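Local coordinates for protein alcohol dehydrogenase, zinc-containing (Thermotoga maritima, PDB 1VJ0) that probably acts as a zinc-dependent oxidoreductase of the medium-chain alcohol dehydrogenase family, with two zinc sites, one of mixed ligands and one held by four cysteines, at residues Gly267-Leu281 with Leu287-Val299. Sequence-based numbering, arbitrary orientation.
Sequences GADFILEATGDSRAL and LLRRGGFYSVAGV
Ile271 and Tyr294, paired on neighbouring parallel strands, form the apolar centre: the Ile271 methyl CG2 lies 3.5 Å from CE1 of the phenol ring. Ile271 CG1, turned to the backbone N side, reaches instead toward Leu288 CD1. Leu281, from the helix that links the strands, leans obliquely on the far end of the phenol, whose OH bonds to Gln202. On the other face of the sheet, Phe270 and Phe293 point the same way with planes only 13° apart, yet they are slid so far that the rings barely overlap; CE2 of Phe270 meets CD1 of Phe293 at 3.8 Å.

Between these faces runs a parallel ladder, from Phe293 N to Asp269 O through to Ala297 N to Glu273 O. At one end of it Arg289 NE donates to Asp269 OD1 at 2.8 Å, in the guanidinium plane and on the anti lone pair, with carboxylate and guanidinium planes 70° apart. Asp269 OD2 takes Thr198 N, while Arg289 NH1 also pairs with Glu123 of the second subunit. At the other end the Glu273 chain, bent at chi2 (-84°), brings OE1 to Gly298 N (2.8 Å, from above the carboxylate plane) and Val299 N (3.1 Å, on the syn lone pair). OE2 accepts from Thr275 N, Thr275 OG1 and Gly276 N.

This is a right-handed beta-alpha-beta unit of the Rossmann-type domain. Five donors around one buried carboxylate should stabilise its negative charge, and they tie together the two loops leaving the strands, beside the Gly-rich turn expected to bind the dinucleotide.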
loop_
_atom_site.group_PDB
_atom_site.type_symbol
_atom_site.label_atom_id
_atom_site.label_comp_id
_atom_site.label_asym_id
_atom_site.label_seq_id
_atom_site.Cartn_x
_atom_site.Cartn_y
_atom_site.Cartn_z
ATOM N N GLY A 267 17.850 -6.152 14.392
ATOM C CA GLY A 267 17.160 -5.001 14.950
ATOM C C GLY A 267 15.647 -5.200 14.845
ATOM O O GLY A 267 15.146 -6.117 14.150
ATOM N N ALA A 268 14.917 -4.370 15.574
ATOM C CA ALA A 268 13.447 -4.312 15.519
ATOM C C ALA A 268 12.882 -3.965 14.144
ATOM O O ALA A 268 13.404 -3.105 13.453
ATOM C CB ALA A 268 12.924 -3.267 16.558
ATOM N N ASP A 269 11.762 -4.602 13.785
ATOM C CA ASP A 269 11.046 -4.334 12.535
ATOM C C ASP A 269 10.210 -3.044 12.673
ATOM O O ASP A 269 10.077 -2.250 11.726
ATOM C CB ASP A 269 10.127 -5.533 12.278
ATOM C CG ASP A 269 10.907 -6.829 12.137
ATOM O OD1 ASP A 269 11.866 -6.864 11.302
ATOM O OD2 ASP A 269 10.685 -7.859 12.821
ATOM N N PHE A 270 9.703 -2.818 13.898
ATOM C CA PHE A 270 8.751 -1.765 14.181
ATOM C C PHE A 270 8.969 -1.272 15.611
ATOM O O PHE A 270 9.034 -2.051 16.538
ATOM C CB PHE A 270 7.295 -2.245 13.952
ATOM C CG PHE A 270 6.220 -1.197 14.297
ATOM C CD1 PHE A 270 5.767 -1.027 15.616
ATOM C CD2 PHE A 270 5.733 -0.327 13.320
ATOM C CE1 PHE A 270 4.793 -0.020 15.913
ATOM C CE2 PHE A 270 4.743 0.630 13.608
ATOM C CZ PHE A 270 4.291 0.775 14.912
ATOM N N ILE A 271 9.146 0.026 15.745
ATOM C CA ILE A 271 9.246 0.670 17.044
ATOM C C ILE A 271 8.154 1.711 17.234
ATOM O O ILE A 271 7.883 2.489 16.331
ATOM C CB ILE A 271 10.641 1.304 17.213
ATOM C CG1 ILE A 271 11.710 0.229 16.953
ATOM C CG2 ILE A 271 10.812 1.875 18.606
ATOM C CD1 ILE A 271 13.119 0.684 17.197
ATOM N N LEU A 272 7.623 1.792 18.464
ATOM C CA LEU A 272 6.694 2.846 18.849
ATOM C C LEU A 272 7.340 3.707 19.921
ATOM O O LEU A 272 7.706 3.191 20.993
ATOM C CB LEU A 272 5.408 2.245 19.426
ATOM C CG LEU A 272 4.406 3.271 19.957
ATOM C CD1 LEU A 272 3.843 4.110 18.809
ATOM C CD2 LEU A 272 3.334 2.557 20.707
ATOM N N GLU A 273 7.515 5.001 19.629
ATOM C CA GLU A 273 7.916 5.953 20.640
ATOM C C GLU A 273 6.639 6.334 21.391
ATOM O O GLU A 273 5.745 6.941 20.788
ATOM C CB GLU A 273 8.582 7.218 20.042
ATOM C CG GLU A 273 9.160 8.138 21.118
ATOM C CD GLU A 273 8.092 9.069 21.706
ATOM O OE1 GLU A 273 7.354 9.696 20.877
ATOM O OE2 GLU A 273 7.993 9.186 22.941
ATOM N N ALA A 274 6.588 6.015 22.686
ATOM C CA ALA A 274 5.445 6.316 23.531
ATOM C C ALA A 274 5.931 6.861 24.877
ATOM O O ALA A 274 5.314 6.639 25.953
ATOM C CB ALA A 274 4.607 5.076 23.696
ATOM N N THR A 275 7.054 7.583 24.845
ATOM C CA THR A 275 7.634 8.120 26.094
ATOM C C THR A 275 7.255 9.547 26.361
ATOM O O THR A 275 7.271 9.966 27.509
ATOM C CB THR A 275 9.209 8.071 26.107
ATOM O OG1 THR A 275 9.736 8.937 25.104
ATOM C CG2 THR A 275 9.770 6.702 25.737
ATOM N N GLY A 276 7.029 10.340 25.312
ATOM C CA GLY A 276 6.895 11.792 25.495
ATOM C C GLY A 276 8.197 12.584 25.516
ATOM O O GLY A 276 8.203 13.807 25.681
ATOM N N ASP A 277 9.313 11.900 25.360
ATOM C CA ASP A 277 10.611 12.529 25.387
ATOM C C ASP A 277 11.297 12.361 24.034
ATOM O O ASP A 277 11.518 11.253 23.574
ATOM C CB ASP A 277 11.412 11.863 26.453
ATOM C CG ASP A 277 12.771 12.500 26.657
ATOM O OD1 ASP A 277 13.247 13.330 25.862
ATOM O OD2 ASP A 277 13.430 12.196 27.647
ATOM N N SER A 278 11.643 13.476 23.409
ATOM C CA SER A 278 12.259 13.474 22.083
ATOM C C SER A 278 13.559 12.645 22.082
ATOM O O SER A 278 13.900 12.048 21.078
ATOM C CB SER A 278 12.528 14.901 21.609
ATOM O OG SER A 278 11.331 15.683 21.476
ATOM N N ARG A 279 14.255 12.590 23.226
ATOM C CA ARG A 279 15.513 11.888 23.330
ATOM C C ARG A 279 15.365 10.384 23.131
ATOM O O ARG A 279 16.360 9.725 22.895
ATOM C CB ARG A 279 16.183 12.153 24.646
ATOM C CG ARG A 279 16.613 13.610 24.766
ATOM C CD ARG A 279 17.123 13.980 26.090
ATOM N NE ARG A 279 16.050 13.945 27.066
ATOM C CZ ARG A 279 16.237 14.148 28.370
ATOM N NH1 ARG A 279 17.455 14.401 28.849
ATOM N NH2 ARG A 279 15.203 14.101 29.209
ATOM N N ALA A 280 14.157 9.854 23.242
ATOM C CA ALA A 280 13.914 8.432 22.950
ATOM C C ALA A 280 14.409 8.022 21.555
ATOM O O ALA A 280 14.771 6.890 21.356
ATOM C CB ALA A 280 12.438 8.108 23.107
ATOM N N LEU A 281 14.357 8.935 20.572
ATOM C CA LEU A 281 14.781 8.613 19.219
ATOM C C LEU A 281 16.251 8.278 19.171
ATOM O O LEU A 281 16.686 7.585 18.255
ATOM C CB LEU A 281 14.497 9.780 18.229
ATOM C CG LEU A 281 13.100 9.736 17.604
ATOM C CD1 LEU A 281 12.012 9.777 18.665
ATOM C CD2 LEU A 281 13.008 10.898 16.633
ATOM N N LEU A 287 18.190 0.786 17.619
ATOM C CA LEU A 287 17.566 -0.522 17.736
ATOM C C LEU A 287 16.860 -0.982 16.460
ATOM O O LEU A 287 16.456 -2.170 16.368
ATOM C CB LEU A 287 16.512 -0.514 18.856
ATOM C CG LEU A 287 17.021 -0.230 20.271
ATOM C CD1 LEU A 287 15.834 -0.207 21.202
ATOM C CD2 LEU A 287 18.073 -1.267 20.678
ATOM N N LEU A 288 16.624 -0.047 15.547
ATOM C CA LEU A 288 15.827 -0.290 14.349
ATOM C C LEU A 288 16.656 -1.067 13.289
ATOM O O LEU A 288 17.833 -0.719 13.026
ATOM C CB LEU A 288 15.376 1.078 13.800
ATOM C CG LEU A 288 14.219 1.152 12.797
ATOM C CD1 LEU A 288 12.945 0.661 13.402
ATOM C CD2 LEU A 288 14.078 2.613 12.313
ATOM N N ARG A 289 16.071 -2.116 12.688
ATOM C CA ARG A 289 16.762 -2.765 11.605
ATOM C C ARG A 289 16.797 -1.883 10.377
ATOM O O ARG A 289 16.033 -0.899 10.232
ATOM C CB ARG A 289 16.146 -4.092 11.230
ATOM C CG ARG A 289 14.786 -4.072 10.553
ATOM C CD ARG A 289 14.574 -5.375 9.717
ATOM N NE ARG A 289 13.214 -5.537 9.201
ATOM C CZ ARG A 289 12.809 -5.162 7.987
ATOM N NH1 ARG A 289 13.614 -4.533 7.134
ATOM N NH2 ARG A 289 11.586 -5.451 7.593
ATOM N N ARG A 290 17.737 -2.215 9.535
ATOM C CA ARG A 290 17.758 -1.688 8.169
ATOM C C ARG A 290 16.418 -2.034 7.530
ATOM O O ARG A 290 16.040 -3.185 7.536
ATOM C CB ARG A 290 18.902 -2.300 7.409
ATOM C CG ARG A 290 20.222 -1.728 7.838
ATOM C CD ARG A 290 21.326 -2.116 6.928
ATOM N NE ARG A 290 21.589 -1.076 5.940
ATOM C CZ ARG A 290 22.088 -1.307 4.732
ATOM N NH1 ARG A 290 22.355 -2.560 4.324
ATOM N NH2 ARG A 290 22.310 -0.292 3.899
ATOM N N GLY A 291 15.737 -1.032 7.009
ATOM C CA GLY A 291 14.385 -1.159 6.411
ATOM C C GLY A 291 13.258 -1.036 7.422
ATOM O O GLY A 291 12.090 -1.128 7.053
ATOM N N GLY A 292 13.613 -0.829 8.693
ATOM C CA GLY A 292 12.674 -0.722 9.794
ATOM C C GLY A 292 11.742 0.491 9.788
ATOM O O GLY A 292 11.982 1.497 9.059
ATOM N N PHE A 293 10.687 0.404 10.605
ATOM C CA PHE A 293 9.645 1.434 10.701
ATOM C C PHE A 293 9.473 1.963 12.115
ATOM O O PHE A 293 9.308 1.233 13.068
ATOM C CB PHE A 293 8.344 0.828 10.145
ATOM C CG PHE A 293 7.286 1.817 9.816
ATOM C CD1 PHE A 293 6.554 2.400 10.816
ATOM C CD2 PHE A 293 6.959 2.078 8.511
ATOM C CE1 PHE A 293 5.542 3.288 10.523
ATOM C CE2 PHE A 293 5.924 2.937 8.207
ATOM C CZ PHE A 293 5.228 3.553 9.240
ATOM N N TYR A 294 9.577 3.270 12.283
ATOM C CA TYR A 294 9.538 3.868 13.595
ATOM C C TYR A 294 8.370 4.864 13.645
ATOM O O TYR A 294 8.456 5.908 13.041
ATOM C CB TYR A 294 10.847 4.592 13.795
ATOM C CG TYR A 294 11.262 4.984 15.193
ATOM C CD1 TYR A 294 10.416 4.895 16.303
ATOM C CD2 TYR A 294 12.560 5.348 15.406
ATOM C CE1 TYR A 294 10.858 5.265 17.576
ATOM C CE2 TYR A 294 13.011 5.699 16.675
ATOM C CZ TYR A 294 12.149 5.647 17.755
ATOM O OH TYR A 294 12.656 5.971 18.995
ATOM N N SER A 295 7.294 4.535 14.363
ATOM C CA SER A 295 6.162 5.409 14.570
ATOM C C SER A 295 6.436 6.193 15.821
ATOM O O SER A 295 6.641 5.612 16.883
ATOM C CB SER A 295 4.834 4.658 14.777
ATOM O OG SER A 295 4.317 4.221 13.517
ATOM N N VAL A 296 6.398 7.511 15.688
ATOM C CA VAL A 296 6.663 8.414 16.781
ATOM C C VAL A 296 5.354 9.077 17.193
ATOM O O VAL A 296 4.824 9.936 16.492
ATOM C CB VAL A 296 7.739 9.440 16.400
ATOM C CG1 VAL A 296 8.042 10.297 17.560
ATOM C CG2 VAL A 296 8.983 8.726 15.913
ATOM N N ALA A 297 4.856 8.696 18.362
ATOM C CA ALA A 297 3.498 9.097 18.798
ATOM C C ALA A 297 3.434 9.700 20.197
ATOM O O ALA A 297 2.406 10.210 20.556
ATOM C CB ALA A 297 2.547 7.945 18.695
ATOM N N GLY A 298 4.513 9.674 20.982
ATOM C CA GLY A 298 4.390 10.066 22.411
ATOM C C GLY A 298 4.717 11.524 22.658
ATOM O O GLY A 298 4.121 12.163 23.510
ATOM N N VAL A 299 5.717 12.043 21.949
ATOM C CA VAL A 299 6.110 13.449 22.105
ATOM C C VAL A 299 4.907 14.343 21.818
ATOM O O VAL A 299 4.312 14.310 20.718
ATOM C CB VAL A 299 7.264 13.825 21.215
ATOM C CG1 VAL A 299 7.602 15.266 21.395
ATOM C CG2 VAL A 299 8.492 12.913 21.487
#